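Local coordinates for Endoglucanase(Endo-1,4-beta-glucanase)protein (Pseudomonas stutzeri, PDB 6R2J), which probably hydrolyses internal beta-1,4-glucosidic bonds of cellulose as a glycoside hydrolase family 5 endoglucanase, and binds cellobiose, at residues Q169-E175 with R200-H206; Q92-L96 with P134-D140; I18-F23 with G286-G290. All blocks are in the same frame, centred on the assembly; numbering follows the deposited sequence.

Contact 1 of 3, residues Q169-E175 with R200-H206. With BGC (beta-D-glucopyranose), chain E.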
ATOM      1  N   GLN A 169     -17.675   0.542  -7.368  1.00 17.31           N
ATOM      2  CA  GLN A 169     -17.228  -0.830  -7.461  1.00 16.89           C
ATOM      3  C   GLN A 169     -15.804  -1.032  -6.980  1.00 15.46           C
ATOM      4  O   GLN A 169     -15.516  -2.079  -6.402  1.00 17.15           O
ATOM      5  CB  GLN A 169     -17.361  -1.400  -8.884  1.00 17.25           C
ATOM      6  CG  GLN A 169     -18.736  -1.404  -9.458  1.00 17.78           C
ATOM      7  CD  GLN A 169     -19.622  -2.401  -8.797  1.00 18.77           C
ATOM      8  OE1 GLN A 169     -19.260  -3.545  -8.694  1.00 20.94           O
ATOM      9  NE2 GLN A 169     -20.774  -1.977  -8.322  1.00 18.48           N
ATOM     10  N   THR A 170     -14.919  -0.066  -7.185  1.00 12.76           N
ATOM     11  CA  THR A 170     -13.540  -0.224  -6.758  1.00 11.98           C
ATOM     12  C   THR A 170     -13.433  -0.154  -5.236  1.00 11.86           C
ATOM     13  O   THR A 170     -14.102   0.657  -4.580  1.00 11.67           O
ATOM     14  CB  THR A 170     -12.691   0.863  -7.423  1.00 13.53           C
ATOM     15  OG1 THR A 170     -11.296   0.620  -7.209  1.00 14.53           O
ATOM     16  CG2 THR A 170     -13.030   2.226  -6.879  1.00 14.85           C
ATOM     17  N   LEU A 171     -12.593  -1.039  -4.680  1.00 10.76           N
ATOM     18  CA  LEU A 171     -12.181  -0.939  -3.288  1.00  9.76           C
ATOM     19  C   LEU A 171     -11.443   0.374  -3.030  1.00  8.13           C
ATOM     20  O   LEU A 171     -10.753   0.918  -3.894  1.00  7.40           O
ATOM     21  CB  LEU A 171     -11.252  -2.099  -2.923  1.00  9.56           C
ATOM     22  CG  LEU A 171     -11.876  -3.488  -3.024  1.00 11.03           C
ATOM     23  CD1 LEU A 171     -10.873  -4.547  -2.672  1.00 11.28           C
ATOM     24  CD2 LEU A 171     -13.107  -3.587  -2.153  1.00 12.65           C
ATOM     25  N   ILE A 172     -11.576   0.864  -1.805  1.00  8.07           N
ATOM     26  CA  ILE A 172     -10.831   2.032  -1.345  1.00  9.20           C
ATOM     27  C   ILE A 172     -10.141   1.653  -0.045  1.00  7.88           C
ATOM     28  O   ILE A 172     -10.784   1.094   0.858  1.00  7.80           O
ATOM     29  CB  ILE A 172     -11.725   3.272  -1.132  1.00 11.89           C
ATOM     30  CG1 ILE A 172     -12.336   3.739  -2.451  1.00 11.45           C
ATOM     31  CG2 ILE A 172     -10.890   4.410  -0.419  1.00 12.72           C
ATOM     32  CD1 ILE A 172     -13.512   4.712  -2.268  1.00 12.49           C
ATOM     33  N   PHE A 173      -8.843   1.989   0.050  1.00  6.53           N
ATOM     34  CA  PHE A 173      -7.988   1.696   1.193  1.00  7.84           C
ATOM     35  C   PHE A 173      -7.716   2.971   1.981  1.00  8.36           C
ATOM     36  O   PHE A 173      -7.239   3.984   1.431  1.00  7.81           O
ATOM     37  CB  PHE A 173      -6.710   1.005   0.719  1.00  7.11           C
ATOM     38  CG  PHE A 173      -6.997  -0.318   0.018  1.00  8.44           C
ATOM     39  CD1 PHE A 173      -7.447  -0.353  -1.285  1.00  7.50           C
ATOM     40  CD2 PHE A 173      -6.846  -1.531   0.681  1.00  9.50           C
ATOM     41  CE1 PHE A 173      -7.730  -1.547  -1.893  1.00  7.57           C
ATOM     42  CE2 PHE A 173      -7.107  -2.739   0.038  1.00  8.53           C
ATOM     43  CZ  PHE A 173      -7.558  -2.727  -1.224  1.00  7.47           C
ATOM     44  N   ILE A 174      -8.045   2.907   3.269  1.00  8.98           N
ATOM     45  CA  ILE A 174      -7.969   4.041   4.171  1.00  8.45           C
ATOM     46  C   ILE A 174      -6.838   3.795   5.171  1.00  8.68           C
ATOM     47  O   ILE A 174      -6.899   2.872   5.993  1.00  8.36           O
ATOM     48  CB  ILE A 174      -9.310   4.286   4.889  1.00 10.44           C
ATOM     49  CG1 ILE A 174     -10.467   4.417   3.885  1.00 11.80           C
ATOM     50  CG2 ILE A 174      -9.219   5.551   5.797  1.00 10.85           C
ATOM     51  CD1 ILE A 174     -10.389   5.602   2.946  1.00 12.72           C
ATOM     52  N   GLU A 175      -5.831   4.660   5.133  1.00  9.43           N
ATOM     53  CA  GLU A 175      -4.808   4.743   6.155  1.00  9.09           C
ATOM     54  C   GLU A 175      -5.192   5.755   7.246  1.00 10.01           C
ATOM     55  O   GLU A 175      -6.098   6.600   7.081  1.00 10.22           O
ATOM     56  CB  GLU A 175      -3.460   5.110   5.491  1.00  8.82           C
ATOM     57  CG  GLU A 175      -3.077   4.066   4.435  1.00  8.02           C
ATOM     58  CD  GLU A 175      -1.701   4.247   3.854  1.00  7.81           C
ATOM     59  OE1 GLU A 175      -0.778   4.538   4.629  1.00  6.73           O
ATOM     60  OE2 GLU A 175      -1.553   4.075   2.601  1.00  9.58           O
ATOM     61  N   ARG A 200     -17.224  -1.068   0.427  1.00 17.11           N
ATOM     62  CA  ARG A 200     -16.020  -1.490  -0.273  1.00 17.82           C
ATOM     63  C   ARG A 200     -14.841  -0.680   0.186  1.00 15.09           C
ATOM     64  O   ARG A 200     -14.098  -0.098  -0.605  1.00 14.49           O
ATOM     65  CB  ARG A 200     -16.185  -1.453  -1.773  1.00 21.44           C
ATOM     66  CG  ARG A 200     -16.984  -2.637  -2.300  1.00 24.18           C
ATOM     67  CD  ARG A 200     -17.079  -2.466  -3.815  1.00 27.54           C
ATOM     68  NE  ARG A 200     -17.679  -3.641  -4.469  1.00 30.56           N
ATOM     69  CZ  ARG A 200     -18.966  -3.960  -4.511  1.00 32.81           C
ATOM     70  NH1 ARG A 200     -19.791  -3.204  -3.855  1.00 33.66           N
ATOM     71  NH2 ARG A 200     -19.368  -5.091  -5.139  1.00 33.51           N
ATOM     72  N   LEU A 201     -14.666  -0.638   1.499  1.00 13.57           N
ATOM     73  CA  LEU A 201     -13.578   0.084   2.143  1.00 12.74           C
ATOM     74  C   LEU A 201     -12.785  -0.891   2.999  1.00 12.42           C
ATOM     75  O   LEU A 201     -13.369  -1.774   3.650  1.00 12.99           O
ATOM     76  CB  LEU A 201     -14.159   1.154   3.062  1.00 15.07           C
ATOM     77  CG  LEU A 201     -13.376   2.380   3.514  1.00 16.91           C
ATOM     78  CD1 LEU A 201     -14.300   3.545   3.384  1.00 17.31           C
ATOM     79  CD2 LEU A 201     -12.930   2.083   4.923  1.00 17.32           C
ATOM     80  N   ILE A 202     -11.461  -0.708   3.010  1.00  9.48           N
ATOM     81  CA  ILE A 202     -10.554  -1.500   3.838  1.00 10.80           C
ATOM     82  C   ILE A 202      -9.572  -0.538   4.496  1.00  9.69           C
ATOM     83  O   ILE A 202      -9.103   0.418   3.873  1.00  9.86           O
ATOM     84  CB  ILE A 202      -9.841  -2.608   3.027  1.00 11.71           C
ATOM     85  CG1 ILE A 202     -10.918  -3.530   2.431  1.00 11.91           C
ATOM     86  CG2 ILE A 202      -8.854  -3.341   3.890  1.00 11.50           C
ATOM     87  CD1 ILE A 202     -10.425  -4.395   1.240  1.00 13.69           C
ATOM     88  N   TYR A 203      -9.257  -0.808   5.759  1.00  9.42           N
ATOM     89  CA  TYR A 203      -8.332   0.007   6.537  1.00 10.28           C
ATOM     90  C   TYR A 203      -6.957  -0.613   6.464  1.00 10.07           C
ATOM     91  O   TYR A 203      -6.807  -1.828   6.354  1.00 12.24           O
ATOM     92  CB  TYR A 203      -8.787   0.146   7.975  1.00 10.61           C
ATOM     93  CG  TYR A 203     -10.031   0.977   8.041  1.00 10.90           C
ATOM     94  CD1 TYR A 203     -11.279   0.381   7.901  1.00 11.31           C
ATOM     95  CD2 TYR A 203      -9.963   2.369   8.180  1.00 10.67           C
ATOM     96  CE1 TYR A 203     -12.429   1.131   7.946  1.00 10.89           C
ATOM     97  CE2 TYR A 203     -11.119   3.135   8.251  1.00 11.55           C
ATOM     98  CZ  TYR A 203     -12.353   2.508   8.130  1.00 11.40           C
ATOM     99  OH  TYR A 203     -13.527   3.235   8.196  1.00 11.61           O
ATOM    100  N   GLU A 204      -5.950   0.235   6.464  1.00  9.54           N
ATOM    101  CA  GLU A 204      -4.624  -0.194   6.066  1.00  8.54           C
ATOM    102  C   GLU A 204      -3.623   0.491   6.969  1.00  8.28           C
ATOM    103  O   GLU A 204      -3.626   1.723   7.074  1.00  8.24           O
ATOM    104  CB  GLU A 204      -4.274   0.222   4.637  1.00  7.55           C
ATOM    105  CG  GLU A 204      -2.763   0.161   4.402  1.00  8.72           C
ATOM    106  CD  GLU A 204      -2.371   0.596   2.985  1.00  8.53           C
ATOM    107  OE1 GLU A 204      -3.262   0.969   2.171  1.00  9.42           O
ATOM    108  OE2 GLU A 204      -1.160   0.581   2.698  1.00  8.58           O
ATOM    109  N   ALA A 205      -2.738  -0.314   7.556  1.00  9.38           N
ATOM    110  CA  ALA A 205      -1.651   0.136   8.408  1.00  9.90           C
ATOM    111  C   ALA A 205      -0.343  -0.426   7.867  1.00  9.47           C
ATOM    112  O   ALA A 205      -0.326  -1.374   7.066  1.00  7.34           O
ATOM    113  CB  ALA A 205      -1.802  -0.350   9.858  1.00  9.74           C
ATOM    114  N   HIS A 206       0.753   0.160   8.373  1.00 10.05           N
ATOM    115  CA  HIS A 206       2.128  -0.192   8.055  1.00  9.29           C
ATOM    116  C   HIS A 206       2.803  -0.656   9.325  1.00  7.87           C
ATOM    117  O   HIS A 206       2.411  -0.272  10.427  1.00  8.31           O
ATOM    118  CB  HIS A 206       2.863   1.010   7.463  1.00  8.74           C
ATOM    119  CG  HIS A 206       2.288   1.434   6.150  1.00  9.38           C
ATOM    120  ND1 HIS A 206       2.679   2.567   5.480  1.00  9.95           N
ATOM    121  CD2 HIS A 206       1.320   0.869   5.388  1.00  9.60           C
ATOM    122  CE1 HIS A 206       1.973   2.686   4.368  1.00 10.03           C
ATOM    123  NE2 HIS A 206       1.172   1.646   4.268  1.00  8.34           N
TER
HETATM  124  C2  BGC E   2       5.537   4.692  11.828  0.71 15.36           C
HETATM  125  C3  BGC E   2       4.416   3.888  11.251  0.71 10.56           C
HETATM  126  C4  BGC E   2       4.823   3.679   9.829  0.71 11.69           C
HETATM  127  C5  BGC E   2       6.286   3.560   9.537  0.71 33.08           C
HETATM  128  C6  BGC E   2       6.321   3.294   8.062  0.71  7.08           C
HETATM  129  C1  BGC E   2       7.021   4.686  11.380  0.71 20.14           C
HETATM  130  O2  BGC E   2       5.310   4.663  13.296  0.71 19.35           O
HETATM  131  O3  BGC E   2       3.154   4.563  11.318  0.71 51.96           O
HETATM  132  O4  BGC E   2       3.965   2.596   9.552  0.71 18.47           O
HETATM  133  O5  BGC E   2       6.927   4.872   9.909  0.71 20.05           O
HETATM  134  O6  BGC E   2       7.655   3.628   7.598  0.71 17.58           O

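Contact 2 of 3, residues Q92-L96 with P134-D140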
ATOM      1  N   GLN A  92      -2.765 -10.292 -12.188  1.00 10.10           N
ATOM      2  CA  GLN A  92      -2.595  -9.509 -10.967  1.00 10.15           C
ATOM      3  C   GLN A  92      -3.592  -8.344 -10.903  1.00 10.41           C
ATOM      4  O   GLN A  92      -4.115  -7.869 -11.915  1.00 11.94           O
ATOM      5  CB  GLN A  92      -1.157  -8.954 -10.859  1.00 10.37           C
ATOM      6  CG  GLN A  92      -0.089 -10.004 -10.650  1.00 12.03           C
ATOM      7  CD  GLN A  92       1.276  -9.636 -11.198  1.00 11.70           C
ATOM      8  OE1 GLN A  92       1.429  -8.811 -12.100  1.00 11.14           O
ATOM      9  NE2 GLN A  92       2.282 -10.267 -10.651  1.00 12.08           N
ATOM     10  N   LYS A  93      -3.825  -7.854  -9.683  1.00  9.67           N
ATOM     11  CA  LYS A  93      -4.645  -6.668  -9.463  0.79 10.00           C
ATOM     12  C   LYS A  93      -3.871  -5.698  -8.576  1.00  9.27           C
ATOM     13  O   LYS A  93      -3.107  -6.100  -7.693  1.00  9.17           O
ATOM     14  CB  LYS A  93      -6.019  -7.023  -8.898  0.79 12.71           C
ATOM     15  CG  LYS A  93      -6.813  -7.964  -9.828  0.79 13.64           C
ATOM     16  CD  LYS A  93      -8.245  -8.186  -9.340  0.79 16.20           C
ATOM     17  CE  LYS A  93      -8.970  -9.199 -10.220  0.79 16.80           C
ATOM     18  NZ  LYS A  93     -10.328  -9.601  -9.725  0.79 16.57           N
ATOM     19  N   VAL A  94      -4.055  -4.414  -8.842  1.00  9.40           N
ATOM     20  CA  VAL A  94      -3.169  -3.378  -8.332  1.00  8.27           C
ATOM     21  C   VAL A  94      -3.925  -2.430  -7.414  1.00  6.72           C
ATOM     22  O   VAL A  94      -5.051  -2.021  -7.705  1.00  7.11           O
ATOM     23  CB  VAL A  94      -2.524  -2.600  -9.503  1.00  9.70           C
ATOM     24  CG1 VAL A  94      -1.683  -1.441  -9.005  1.00 10.13           C
ATOM     25  CG2 VAL A  94      -1.726  -3.572 -10.394  1.00 11.76           C
ATOM     26  N   ILE A  95      -3.268  -2.055  -6.325  1.00  6.04           N
ATOM     27  CA  ILE A  95      -3.703  -0.968  -5.459  1.00  7.61           C
ATOM     28  C   ILE A  95      -2.879   0.247  -5.858  1.00  7.75           C
ATOM     29  O   ILE A  95      -1.675   0.317  -5.595  1.00  8.09           O
ATOM     30  CB  ILE A  95      -3.527  -1.332  -3.970  1.00  7.52           C
ATOM     31  CG1 ILE A  95      -4.296  -2.643  -3.654  1.00  7.19           C
ATOM     32  CG2 ILE A  95      -4.020  -0.222  -2.996  1.00  6.29           C
ATOM     33  CD1 ILE A  95      -4.215  -3.091  -2.234  1.00  7.30           C
ATOM     34  N   LEU A  96      -3.540   1.213  -6.487  1.00  7.83           N
ATOM     35  CA  LEU A  96      -2.905   2.494  -6.756  1.00  7.84           C
ATOM     36  C   LEU A  96      -2.822   3.320  -5.477  1.00  6.87           C
ATOM     37  O   LEU A  96      -3.833   3.581  -4.825  1.00  7.24           O
ATOM     38  CB  LEU A  96      -3.660   3.267  -7.833  1.00  7.91           C
ATOM     39  CG  LEU A  96      -3.616   2.590  -9.206  1.00 10.74           C
ATOM     40  CD1 LEU A  96      -4.346   3.480 -10.199  1.00 12.71           C
ATOM     41  CD2 LEU A  96      -2.210   2.309  -9.674  1.00 10.55           C
ATOM     42  N   PRO A 134      -9.430  -3.954 -15.582  1.00 18.51           N
ATOM     43  CA  PRO A 134      -9.351  -5.299 -14.967  1.00 19.90           C
ATOM     44  C   PRO A 134      -8.221  -5.464 -13.956  1.00 18.39           C
ATOM     45  O   PRO A 134      -8.371  -6.216 -12.979  1.00 18.82           O
ATOM     46  CB  PRO A 134      -9.240  -6.255 -16.170  1.00 20.28           C
ATOM     47  CG  PRO A 134      -8.823  -5.378 -17.359  1.00 20.40           C
ATOM     48  CD  PRO A 134      -9.379  -3.992 -17.065  1.00 19.25           C
ATOM     49  N   GLY A 135      -7.100  -4.777 -14.164  1.00 15.90           N
ATOM     50  CA  GLY A 135      -5.983  -4.884 -13.270  1.00 13.56           C
ATOM     51  C   GLY A 135      -6.062  -3.981 -12.078  1.00 12.45           C
ATOM     52  O   GLY A 135      -5.117  -3.913 -11.292  1.00 12.93           O
ATOM     53  N   LEU A 136      -7.171  -3.281 -11.903  1.00 11.98           N
ATOM     54  CA  LEU A 136      -7.319  -2.401 -10.753  1.00 12.51           C
ATOM     55  C   LEU A 136      -8.051  -3.131  -9.635  1.00 11.20           C
ATOM     56  O   LEU A 136      -9.176  -3.599  -9.828  1.00 12.38           O
ATOM     57  CB  LEU A 136      -8.103  -1.142 -11.111  1.00 12.75           C
ATOM     58  CG  LEU A 136      -8.318  -0.152  -9.967  1.00 13.47           C
ATOM     59  CD1 LEU A 136      -7.051   0.575  -9.548  1.00 12.19           C
ATOM     60  CD2 LEU A 136      -9.410   0.828 -10.408  1.00 14.46           C
ATOM     61  N   LEU A 137      -7.430  -3.199  -8.465  1.00 10.10           N
ATOM     62  CA  LEU A 137      -8.110  -3.668  -7.270  1.00  9.68           C
ATOM     63  C   LEU A 137      -8.710  -2.523  -6.469  1.00  9.96           C
ATOM     64  O   LEU A 137      -9.802  -2.670  -5.916  1.00 13.48           O
ATOM     65  CB  LEU A 137      -7.135  -4.388  -6.352  1.00  9.65           C
ATOM     66  CG  LEU A 137      -7.745  -5.067  -5.130  1.00  9.86           C
ATOM     67  CD1 LEU A 137      -8.698  -6.184  -5.501  1.00 10.15           C
ATOM     68  CD2 LEU A 137      -6.546  -5.588  -4.276  1.00 10.80           C
ATOM     69  N   GLY A 138      -8.019  -1.393  -6.352  1.00  9.25           N
ATOM     70  CA  GLY A 138      -8.589  -0.288  -5.609  1.00  7.51           C
ATOM     71  C   GLY A 138      -7.626   0.872  -5.453  1.00  8.49           C
ATOM     72  O   GLY A 138      -6.539   0.906  -6.043  1.00  8.40           O
ATOM     73  N   TYR A 139      -8.094   1.843  -4.662  1.00  7.80           N
ATOM     74  CA  TYR A 139      -7.430   3.135  -4.500  1.00  8.88           C
ATOM     75  C   TYR A 139      -6.999   3.307  -3.047  1.00  8.30           C
ATOM     76  O   TYR A 139      -7.840   3.470  -2.155  1.00  6.94           O
ATOM     77  CB  TYR A 139      -8.323   4.327  -4.886  1.00  9.98           C
ATOM     78  CG  TYR A 139      -8.762   4.358  -6.320  1.00 11.25           C
ATOM     79  CD1 TYR A 139      -7.836   4.163  -7.344  1.00 12.31           C
ATOM     80  CD2 TYR A 139     -10.084   4.585  -6.652  1.00 12.75           C
ATOM     81  CE1 TYR A 139      -8.207   4.184  -8.632  1.00 14.55           C
ATOM     82  CE2 TYR A 139     -10.484   4.606  -7.980  1.00 14.92           C
ATOM     83  CZ  TYR A 139      -9.532   4.401  -8.968  1.00 15.70           C
ATOM     84  OH  TYR A 139      -9.880   4.405 -10.306  1.00 17.53           O
ATOM     85  N   ASP A 140      -5.692   3.331  -2.824  1.00  8.25           N
ATOM     86  CA  ASP A 140      -5.100   3.694  -1.540  1.00  7.94           C
ATOM     87  C   ASP A 140      -4.944   5.208  -1.633  1.00  6.81           C
ATOM     88  O   ASP A 140      -3.975   5.734  -2.184  1.00  7.73           O
ATOM     89  CB  ASP A 140      -3.805   2.909  -1.381  1.00  7.53           C
ATOM     90  CG  ASP A 140      -3.195   3.030  -0.005  1.00  8.48           C
ATOM     91  OD1 ASP A 140      -3.543   3.986   0.746  1.00  8.40           O
ATOM     92  OD2 ASP A 140      -2.326   2.163   0.290  1.00 10.37           O
TER
HETATM   93  O   HOH W   1      -6.566  -8.582 -13.262  1.00 35.18           O

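Contact 3 of 3, residues I18-F23 with G286-G290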
ATOM      1  N   ILE A  18       5.560  -2.235  -5.596  1.00  6.80           N
ATOM      2  CA  ILE A  18       6.381  -2.159  -6.803  1.00  6.71           C
ATOM      3  C   ILE A  18       6.772  -0.718  -7.117  1.00  7.47           C
ATOM      4  O   ILE A  18       5.894   0.155  -7.248  1.00  7.17           O
ATOM      5  CB  ILE A  18       5.673  -2.825  -7.994  1.00  7.80           C
ATOM      6  CG1 ILE A  18       5.470  -4.324  -7.700  1.00  9.05           C
ATOM      7  CG2 ILE A  18       6.489  -2.639  -9.277  1.00  8.34           C
ATOM      8  CD1 ILE A  18       6.755  -5.216  -7.726  1.00  8.25           C
ATOM      9  N   SER A  19       8.086  -0.475  -7.245  1.00  7.67           N
ATOM     10  CA  SER A  19       8.687   0.813  -7.536  1.00  8.76           C
ATOM     11  C   SER A  19       8.388   1.200  -8.987  1.00  8.92           C
ATOM     12  O   SER A  19       7.991   0.347  -9.804  1.00  9.19           O
ATOM     13  CB  SER A  19      10.188   0.768  -7.228  1.00  9.12           C
ATOM     14  OG  SER A  19      10.741  -0.311  -7.901  1.00  9.90           O
ATOM     15  N   GLY A  20       8.668   2.483  -9.344  1.00  7.49           N
ATOM     16  CA  GLY A  20       9.342   3.475  -8.488  1.00  6.36           C
ATOM     17  C   GLY A  20       8.823   4.853  -8.847  1.00  7.87           C
ATOM     18  O   GLY A  20       9.571   5.793  -8.914  1.00  8.84           O
ATOM     19  N   ALA A  21       7.509   4.979  -9.083  1.00  9.28           N
ATOM     20  CA  ALA A  21       6.868   6.212  -9.558  1.00  8.62           C
ATOM     21  C   ALA A  21       6.762   7.289  -8.480  1.00  7.32           C
ATOM     22  O   ALA A  21       6.463   8.444  -8.812  1.00  7.43           O
ATOM     23  CB  ALA A  21       5.468   5.885 -10.111  1.00  9.50           C
ATOM     24  N   GLY A  22       6.984   6.929  -7.219  1.00  6.89           N
ATOM     25  CA  GLY A  22       7.044   7.873  -6.140  1.00  7.98           C
ATOM     26  C   GLY A  22       8.434   8.202  -5.667  1.00  8.91           C
ATOM     27  O   GLY A  22       8.571   8.877  -4.642  1.00  9.98           O
ATOM     28  N   PHE A  23       9.459   7.744  -6.367  1.00  9.76           N
ATOM     29  CA  PHE A  23      10.837   8.008  -5.995  1.00 11.09           C
ATOM     30  C   PHE A  23      11.162   9.503  -6.086  1.00 10.55           C
ATOM     31  O   PHE A  23      10.612  10.237  -6.920  1.00  9.32           O
ATOM     32  CB  PHE A  23      11.746   7.274  -6.996  1.00 12.56           C
ATOM     33  CG  PHE A  23      12.037   5.820  -6.666  1.00 11.59           C
ATOM     34  CD1 PHE A  23      11.127   5.038  -5.959  1.00 12.21           C
ATOM     35  CD2 PHE A  23      13.246   5.248  -7.068  1.00 10.63           C
ATOM     36  CE1 PHE A  23      11.425   3.707  -5.657  1.00 12.64           C
ATOM     37  CE2 PHE A  23      13.570   3.946  -6.746  1.00 10.87           C
ATOM     38  CZ  PHE A  23      12.661   3.153  -6.048  1.00 10.90           C
ATOM     39  N   GLY A 286      10.645  -4.309  -7.595  1.00  8.88           N
ATOM     40  CA  GLY A 286      10.562  -3.440  -8.752  1.00  7.89           C
ATOM     41  C   GLY A 286      11.882  -2.826  -9.177  1.00  8.24           C
ATOM     42  O   GLY A 286      12.943  -3.148  -8.614  1.00 10.47           O
ATOM     43  N   PRO A 287      11.843  -1.909 -10.150  1.00  9.09           N
ATOM     44  CA  PRO A 287      13.088  -1.292 -10.624  1.00  7.83           C
ATOM     45  C   PRO A 287      13.642  -0.181  -9.736  1.00  8.73           C
ATOM     46  O   PRO A 287      12.933   0.486  -8.984  1.00  8.83           O
ATOM     47  CB  PRO A 287      12.699  -0.710 -11.984  1.00  6.94           C
ATOM     48  CG  PRO A 287      11.275  -0.299 -11.779  1.00  7.95           C
ATOM     49  CD  PRO A 287      10.678  -1.423 -10.923  1.00  8.35           C
ATOM     50  N   GLY A 288      14.962  -0.005  -9.859  1.00  8.58           N
ATOM     51  CA  GLY A 288      15.639   1.105  -9.256  1.00  8.26           C
ATOM     52  C   GLY A 288      16.076   0.956  -7.822  1.00  9.29           C
ATOM     53  O   GLY A 288      16.518   1.950  -7.244  1.00 11.16           O
ATOM     54  N   TRP A 289      16.011  -0.237  -7.233  1.00  9.53           N
ATOM     55  CA  TRP A 289      16.378  -0.392  -5.831  1.00 11.96           C
ATOM     56  C   TRP A 289      17.848  -0.750  -5.586  1.00 11.29           C
ATOM     57  O   TRP A 289      18.278  -0.800  -4.414  1.00 11.91           O
ATOM     58  CB  TRP A 289      15.522  -1.482  -5.210  1.00 12.56           C
ATOM     59  CG  TRP A 289      14.105  -1.108  -4.990  1.00 10.40           C
ATOM     60  CD1 TRP A 289      13.012  -1.679  -5.564  1.00  9.70           C
ATOM     61  CD2 TRP A 289      13.617  -0.117  -4.085  1.00 10.33           C
ATOM     62  NE1 TRP A 289      11.871  -1.083  -5.094  1.00  8.50           N
ATOM     63  CE2 TRP A 289      12.218  -0.124  -4.180  1.00  9.24           C
ATOM     64  CE3 TRP A 289      14.232   0.783  -3.210  1.00  9.71           C
ATOM     65  CZ2 TRP A 289      11.423   0.722  -3.443  1.00 10.22           C
ATOM     66  CZ3 TRP A 289      13.434   1.641  -2.484  1.00 10.43           C
ATOM     67  CH2 TRP A 289      12.046   1.593  -2.599  1.00 10.76           C
ATOM     68  N   GLY A 290      18.629  -0.983  -6.636  1.00 11.28           N
ATOM     69  CA  GLY A 290      20.027  -1.318  -6.430  1.00 11.63           C
ATOM     70  C   GLY A 290      20.183  -2.396  -5.373  1.00 10.92           C
ATOM     71  O   GLY A 290      19.519  -3.436  -5.411  1.00 11.42           O
TER

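Contact 1 of 3, residues Q169-E175 with R200-H206
Ile174 and Leu201 meet in the tightest apolar packing between two neighbouring parallel strands of the barrel, with Ile174 CG1 3.5 Å from Leu201 CD2. Ile174 also lays its CB and CG2 beside CD2 and CE2 of Tyr203, on the face of the sheet that helix 152-166 covers. On the other face Phe173 lies beside Ile202, whose CD1 reaches the ring at CE2 (3.9 Å) and extends to Leu171 CD1. Backbone bonds hold the register: Ile172 N gives to Arg200 O, and Ile174 N to Ile202 O at 2.8 Å.

The other end is looser. Gln169, exposed, and Arg200, partly so, run side by side; Gln169 OE1 sits over one face of the guanidinium, 3.9 Å from Arg200 NH2, too far for a bond.

Toward the sugar site the contact turns polar and buried. His206 NE2 donates to Glu204 OE2 (3.0 Å), which lies in the plane of the imidazole but is met from above the carboxylate plane. Glu204, its CG swung opposite the backbone N (chi1 162°), runs beside Glu175, the carboxylates turned 32° apart. Glu175 OE2 lies 3.5 Å from Glu204 OE2, a like-charge closeness that Arg56, salt-bridged to Glu175, probably eases. Glu175 also accepts from the backbone N of Glu144, while His206 ND1 bonds Glu144 OE2. His206 belongs to the glycan pocket, and the two glutamates behind it probably help to orient it and Glu144.

Contact 2 of 3, residues Q92-L96 with P134-D140
Two adjacent parallel strands of the TIM barrel, joined through helix 116-130, meet here with a beta bulge in strand 136-140, and Val94 O is where it shows. That oxygen receives Leu137 N at 2.8 Å and, more weakly, Gly138 N at 3.3 Å, so one carbonyl serves two successive amides. The register slips by one residue: Val94 pairs with Leu136, but Ile95 with Gly138. Past the slip, Leu96 N binds Gly138 O, and Asp140 N binds Leu96 O at 2.7 Å.

Ile95 splits its two branches between two partners. CG1 lies beside Leu137 CD2 (3.8 Å), while CG2, anti to the backbone N, presses on Asp140 CB at 3.5 Å. Replacing Ile95 with an alanine would probably leave Leu137 CD2 without its neighbour and Asp140 freer to turn away from Arg56, its salt-bridge partner. On the opposite face the side chains of Leu96 and Leu136 cross at about a right angle, Leu96 CG 4.0 Å from Leu136 CD1, and Leu96 CD1 meets the edge of the Tyr139 ring near its plane (4.2 Å to CE1); helix 116-130 covers this side through Phe130. At the strands' start a water donates to both Gln92 O and Pro134 O, bridging the two backbones.

Parallel neighbours with Ile95, Leu137 and Asp140 on one face and Leu96, Leu136 and Tyr139 against the helices on the other build a beta/alpha barrel.

Contact 3 of 3, residues I18-F23 with G286-G290
Ser19 OG donates to Pro287 O over 2.6 Å, the shortest polar bond between these two loops, and the same hydroxyl is hydrogen-bonded to Gly285 O, just before 286-290. A single hydroxyl proton can hardly serve two carbonyls fully at once, so the grip is probably shared between them. The torsion explains the reach: with chi1 at 53°, OG sits between the backbone N and the carbonyl carbon of its own residue and faces the opposing loop. Trp289 NE1 comes close as well, 3.1 Å from Ser19 OG, but its angle is poor and its hydrogen bond goes to Gly285 O instead.

The backbone opposite comes close to the serine. A side chain at Gly286 would run into Ser19 OG, and the backbone angles there are themselves hard for any other residue. Pro287 brings CD to within 3.2 Å of Ser19 OG, its ring covering the flank of the serine, whose own carbonyl oxygen is buried without a polar partner.

Farther out the contact becomes aromatic. Phe23 directs its edge at the face of Trp289 in a T-shaped pair, the ring planes 66° apart and the centroids of the two six-membered rings 4.8 Å apart. Phe23 CE1 and CZ do the touching, CE1 lying 3.7 Å from Trp289 CZ2, while CE2 approaches Gly288 O at the ring's edge. One face of the Phe23 ring is covered by Gly20 CA, which follows a cis peptide bond and opens the type I turn that ends at Phe23. Tyr292 stacks on Trp289.

Strands 14-18 and 280-285 are neighbours in the sheet, and these loops leave their C-terminal ends. Such pairing of the first and last strand loops is part of the catalytic-side rim of a TIM barrel.

Contacts 1 and 2 are core pairings within one parallel sheet, and they adjoin, since strands 171-175 and 136-140 are neighbours in it; the carboxylate of Asp140 comes close to those of Glu175 and Glu204, with Arg56 bridging to both Asp140 and Glu175. Contact 3 is only partly buried. Its centre lies about 23 Å from that of contact 1, and it joins loops at the ends of the first and last strands, enclosing the other two along the chain. The chemistry follows position: backbone bonds and aliphatic packing between the strands, buried acids near the sugar site, and a serine grip with an aromatic edge-to-face pair at the rim.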